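Local structure of C-domain type II peptide synthetase (Streptomyces globisporus, 4ZNM) at residues D288-N300 / H366-A378. The protein is a free-standing condensation domain of a type II nonribosomal peptide synthetase system, built on the CoA-dependent acyltransferase fold. Residues are numbered along the deposited sequence; the frame is centred on the assembly and turned at random.
Sequences DITVPTFSGGRNN and HQISVFQAVHAPA
T293 and F371 meet where two strands, 288-295 and 366-373, cross at 42° while running the same general way. The threonine hydroxyl stands anti to the backbone N (chi1 -166°), which aims it across the gap: T293 OG1 donates to F371 O at 2.7 Å, coming in slightly off the plane of that carbonyl. A hydroxyl suits this place, since it can also accept from a water that ties F294 O to A373 N. F371 uses its N-H as well, F371 N giving P292 O a nearly straight bond of 3.1 Å. On its nitrogen side the proline sets P292 CD against S369 O at 3.2 Å, where another residue could have offered an N-H, so the strands share one direct backbone bond here. P292 CG meets V370 CG2 at 3.9 Å, the two side chains crossing at about a right angle. The other branch, V370 CG1, reaches F294 CD2 at 3.8 Å. Q372 extends past the same phenylalanine, its amide plane turned 36° from the ring, and Q372 NE2 lies 3.7 Å from F294 CB. Beyond the strands, G296 CA sits over one face of the H375 imidazole, 4.1 Å from its centroid, a CH-pi contact made possible by the missing side chain. R298 CB approaches that ring obliquely, near NE2, while its guanidinium is taken by D161 and T306 O. This splayed parallel pairing, extended by one water bridge, joins the two-stranded 288-295/312-319 unit to the sheet containing 366-373 in a condensation domain of the CoA-dependent acyltransferase clan.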
loop_
_atom_site.group_PDB
_atom_site.type_symbol
_atom_site.label_atom_id
_atom_site.label_comp_id
_atom_site.label_asym_id
_atom_site.label_seq_id
_atom_site.Cartn_x
_atom_site.Cartn_y
_atom_site.Cartn_z
ATOM N N ASP A 288 -7.281 -24.567 7.390
ATOM C CA ASP A 288 -6.081 -24.000 7.992
ATOM C C ASP A 288 -5.542 -22.978 7.010
ATOM O O ASP A 288 -4.941 -23.332 5.987
ATOM C CB ASP A 288 -5.045 -25.098 8.309
ATOM C CG ASP A 288 -3.649 -24.546 8.587
ATOM O OD1 ASP A 288 -3.532 -23.420 9.110
ATOM O OD2 ASP A 288 -2.653 -25.239 8.266
ATOM N N ILE A 289 -5.761 -21.699 7.320
ATOM C CA ILE A 289 -5.571 -20.643 6.347
ATOM C C ILE A 289 -4.534 -19.632 6.797
ATOM O O ILE A 289 -4.712 -18.927 7.804
ATOM C CB ILE A 289 -6.917 -19.958 6.057
ATOM C CG1 ILE A 289 -7.841 -20.956 5.343
ATOM C CG2 ILE A 289 -6.719 -18.709 5.221
ATOM C CD1 ILE A 289 -9.139 -20.353 4.889
ATOM N N THR A 290 -3.453 -19.541 6.038
ATOM C CA THR A 290 -2.451 -18.535 6.316
ATOM C C THR A 290 -2.378 -17.535 5.154
ATOM O O THR A 290 -2.047 -17.899 4.027
ATOM C CB THR A 290 -1.045 -19.157 6.540
ATOM O OG1 THR A 290 -1.075 -20.073 7.638
ATOM C CG2 THR A 290 -0.035 -18.084 6.831
ATOM N N VAL A 291 -2.649 -16.280 5.469
ATOM C CA VAL A 291 -2.669 -15.177 4.493
ATOM C C VAL A 291 -1.895 -14.013 5.088
ATOM O O VAL A 291 -2.139 -13.622 6.222
ATOM C CB VAL A 291 -4.103 -14.751 4.121
ATOM C CG1 VAL A 291 -4.092 -13.526 3.160
ATOM C CG2 VAL A 291 -4.825 -15.894 3.458
ATOM N N PRO A 292 -0.955 -13.459 4.333
ATOM C CA PRO A 292 -0.209 -12.330 4.868
ATOM C C PRO A 292 -0.972 -11.029 4.696
ATOM O O PRO A 292 -1.787 -10.876 3.766
ATOM C CB PRO A 292 1.074 -12.303 4.012
ATOM C CG PRO A 292 0.706 -12.989 2.762
ATOM C CD PRO A 292 -0.377 -13.953 3.068
ATOM N N THR A 293 -0.721 -10.112 5.615
ATOM C CA THR A 293 -1.140 -8.736 5.453
ATOM C C THR A 293 0.139 -7.931 5.438
ATOM O O THR A 293 1.218 -8.499 5.626
ATOM C CB THR A 293 -2.085 -8.273 6.611
ATOM O OG1 THR A 293 -2.730 -7.042 6.251
ATOM C CG2 THR A 293 -1.316 -8.076 7.909
ATOM N N PHE A 294 0.024 -6.621 5.230
ATOM C CA PHE A 294 1.125 -5.697 5.511
ATOM C C PHE A 294 0.703 -4.878 6.707
ATOM O O PHE A 294 -0.353 -4.220 6.690
ATOM C CB PHE A 294 1.433 -4.740 4.344
ATOM C CG PHE A 294 2.278 -5.317 3.273
ATOM C CD1 PHE A 294 3.641 -5.478 3.459
ATOM C CD2 PHE A 294 1.729 -5.622 2.040
ATOM C CE1 PHE A 294 4.440 -5.963 2.454
ATOM C CE2 PHE A 294 2.506 -6.126 1.027
ATOM C CZ PHE A 294 3.873 -6.312 1.227
ATOM N N SER A 295 1.514 -4.888 7.753
ATOM C CA SER A 295 1.244 -3.983 8.851
ATOM C C SER A 295 1.753 -2.592 8.464
ATOM O O SER A 295 2.509 -2.459 7.511
ATOM C CB SER A 295 1.917 -4.472 10.122
ATOM O OG SER A 295 3.313 -4.250 10.008
ATOM N N GLY A 296 1.371 -1.569 9.224
ATOM C CA GLY A 296 1.848 -0.223 8.949
ATOM C C GLY A 296 3.343 -0.053 9.249
ATOM O O GLY A 296 4.016 0.756 8.608
ATOM N N GLY A 297 3.858 -0.780 10.244
ATOM C CA GLY A 297 5.288 -0.755 10.568
ATOM C C GLY A 297 5.722 0.526 11.291
ATOM O O GLY A 297 6.911 0.793 11.444
ATOM N N ARG A 298 4.738 1.308 11.733
ATOM C CA ARG A 298 4.961 2.602 12.406
ATOM C C ARG A 298 4.456 2.662 13.845
ATOM O O ARG A 298 3.860 3.656 14.282
ATOM C CB ARG A 298 4.300 3.705 11.595
ATOM C CG ARG A 298 4.988 3.842 10.230
ATOM C CD ARG A 298 4.355 4.912 9.463
ATOM N NE ARG A 298 4.905 5.138 8.131
ATOM C CZ ARG A 298 5.721 6.138 7.800
ATOM N NH1 ARG A 298 6.199 6.971 8.716
ATOM N NH2 ARG A 298 6.069 6.298 6.535
ATOM N N ASN A 299 4.752 1.609 14.587
ATOM C CA ASN A 299 4.443 1.552 16.016
ATOM C C ASN A 299 5.176 2.663 16.780
ATOM O O ASN A 299 4.651 3.229 17.720
ATOM C CB ASN A 299 4.844 0.184 16.572
ATOM C CG ASN A 299 4.439 -0.954 15.656
ATOM O OD1 ASN A 299 4.887 -1.040 14.497
ATOM N ND2 ASN A 299 3.591 -1.838 16.164
ATOM N N ASN A 300 6.402 2.961 16.367
ATOM C CA ASN A 300 7.236 3.931 17.069
ATOM C C ASN A 300 6.922 5.351 16.610
ATOM O O ASN A 300 7.320 5.753 15.518
ATOM C CB ASN A 300 8.703 3.596 16.830
ATOM C CG ASN A 300 9.628 4.454 17.639
ATOM O OD1 ASN A 300 9.233 5.511 18.134
ATOM N ND2 ASN A 300 10.883 4.009 17.777
ATOM N N HIS A 366 1.149 -21.394 -9.071
ATOM C CA HIS A 366 0.475 -20.588 -8.039
ATOM C C HIS A 366 1.226 -19.300 -7.711
ATOM O O HIS A 366 2.426 -19.198 -7.967
ATOM C CB HIS A 366 0.279 -21.382 -6.738
ATOM C CG HIS A 366 -0.465 -22.669 -6.927
ATOM N ND1 HIS A 366 -1.801 -22.820 -6.615
ATOM C CD2 HIS A 366 -0.055 -23.861 -7.413
ATOM C CE1 HIS A 366 -2.179 -24.051 -6.902
ATOM N NE2 HIS A 366 -1.139 -24.702 -7.386
ATOM N N GLN A 367 0.495 -18.343 -7.124
ATOM C CA GLN A 367 1.090 -17.195 -6.471
ATOM C C GLN A 367 0.452 -16.912 -5.128
ATOM O O GLN A 367 -0.699 -17.262 -4.862
ATOM C CB GLN A 367 0.954 -15.948 -7.342
ATOM C CG GLN A 367 1.819 -15.897 -8.557
ATOM C CD GLN A 367 1.591 -14.598 -9.339
ATOM O OE1 GLN A 367 0.488 -14.349 -9.807
ATOM N NE2 GLN A 367 2.625 -13.756 -9.442
ATOM N N ILE A 368 1.177 -16.219 -4.282
ATOM C CA ILE A 368 0.590 -15.851 -3.029
ATOM C C ILE A 368 -0.185 -14.538 -3.176
ATOM O O ILE A 368 0.122 -13.702 -4.025
ATOM C CB ILE A 368 1.623 -15.752 -1.926
ATOM C CG1 ILE A 368 2.679 -14.719 -2.241
ATOM C CG2 ILE A 368 2.283 -17.101 -1.696
ATOM C CD1 ILE A 368 2.965 -13.897 -1.031
ATOM N N SER A 369 -1.196 -14.399 -2.334
ATOM C CA SER A 369 -1.949 -13.175 -2.232
ATOM C C SER A 369 -1.773 -12.553 -0.859
ATOM O O SER A 369 -1.505 -13.229 0.144
ATOM C CB SER A 369 -3.431 -13.422 -2.511
ATOM O OG SER A 369 -4.047 -13.994 -1.376
ATOM N N VAL A 370 -1.889 -11.238 -0.855
ATOM C CA VAL A 370 -1.807 -10.419 0.335
ATOM C C VAL A 370 -3.117 -9.630 0.476
ATOM O O VAL A 370 -3.648 -9.120 -0.506
ATOM C CB VAL A 370 -0.622 -9.432 0.243
ATOM C CG1 VAL A 370 -0.518 -8.600 1.482
ATOM C CG2 VAL A 370 0.699 -10.161 0.024
ATOM N N PHE A 371 -3.584 -9.462 1.696
ATOM C CA PHE A 371 -4.803 -8.705 1.949
ATOM C C PHE A 371 -4.475 -7.633 2.977
ATOM O O PHE A 371 -4.211 -7.947 4.125
ATOM C CB PHE A 371 -5.908 -9.638 2.424
ATOM C CG PHE A 371 -7.304 -9.027 2.401
ATOM C CD1 PHE A 371 -7.753 -8.244 3.440
ATOM C CD2 PHE A 371 -8.160 -9.283 1.348
ATOM C CE1 PHE A 371 -9.035 -7.687 3.416
ATOM C CE2 PHE A 371 -9.446 -8.739 1.312
ATOM C CZ PHE A 371 -9.882 -7.939 2.354
ATOM N N GLN A 372 -4.455 -6.373 2.548
ATOM C CA GLN A 372 -3.987 -5.288 3.408
ATOM C C GLN A 372 -4.956 -4.149 3.542
ATOM O O GLN A 372 -5.669 -3.814 2.618
ATOM C CB GLN A 372 -2.654 -4.709 2.896
ATOM C CG GLN A 372 -2.705 -3.589 1.897
ATOM C CD GLN A 372 -1.346 -2.932 1.710
ATOM O OE1 GLN A 372 -0.783 -2.979 0.631
ATOM N NE2 GLN A 372 -0.825 -2.304 2.761
ATOM N N ALA A 373 -4.900 -3.516 4.700
ATOM C CA ALA A 373 -5.516 -2.221 4.907
ATOM C C ALA A 373 -4.443 -1.170 4.687
ATOM O O ALA A 373 -3.343 -1.274 5.184
ATOM C CB ALA A 373 -6.117 -2.121 6.327
ATOM N N VAL A 374 -4.772 -0.154 3.919
ATOM C CA VAL A 374 -3.907 0.990 3.758
ATOM C C VAL A 374 -3.763 1.698 5.090
ATOM O O VAL A 374 -4.751 2.000 5.755
ATOM C CB VAL A 374 -4.467 1.960 2.696
ATOM C CG1 VAL A 374 -3.602 3.196 2.598
ATOM C CG2 VAL A 374 -4.524 1.294 1.363
ATOM N N HIS A 375 -2.525 1.979 5.460
ATOM C CA HIS A 375 -2.231 2.659 6.708
ATOM C C HIS A 375 -1.830 4.102 6.425
ATOM O O HIS A 375 -0.798 4.388 5.813
ATOM C CB HIS A 375 -1.125 1.922 7.464
ATOM C CG HIS A 375 -0.703 2.609 8.720
ATOM N ND1 HIS A 375 -1.398 2.498 9.907
ATOM C CD2 HIS A 375 0.347 3.425 8.974
ATOM C CE1 HIS A 375 -0.797 3.222 10.835
ATOM N NE2 HIS A 375 0.265 3.794 10.295
ATOM N N ALA A 376 -2.667 5.022 6.853
ATOM C CA ALA A 376 -2.434 6.428 6.585
ATOM C C ALA A 376 -3.071 7.241 7.704
ATOM O O ALA A 376 -4.103 6.846 8.227
ATOM C CB ALA A 376 -3.009 6.813 5.228
ATOM N N PRO A 377 -2.452 8.366 8.089
ATOM C CA PRO A 377 -3.045 9.107 9.209
ATOM C C PRO A 377 -4.533 9.427 8.988
ATOM O O PRO A 377 -5.000 9.540 7.837
ATOM C CB PRO A 377 -2.197 10.381 9.270
ATOM C CG PRO A 377 -0.900 9.995 8.666
ATOM C CD PRO A 377 -1.248 9.032 7.573
ATOM N N ALA A 378 -5.272 9.542 10.093
ATOM C CA ALA A 378 -6.712 9.772 10.045
ATOM C C ALA A 378 -7.032 11.140 9.438
ATOM O O ALA A 378 -6.389 12.145 9.771
ATOM C CB ALA A 378 -7.305 9.660 11.446
HETATM O O HOH W 1 -3.236 -4.566 6.891
HETATM O O HOH W 2 -0.098 -1.312 5.596
#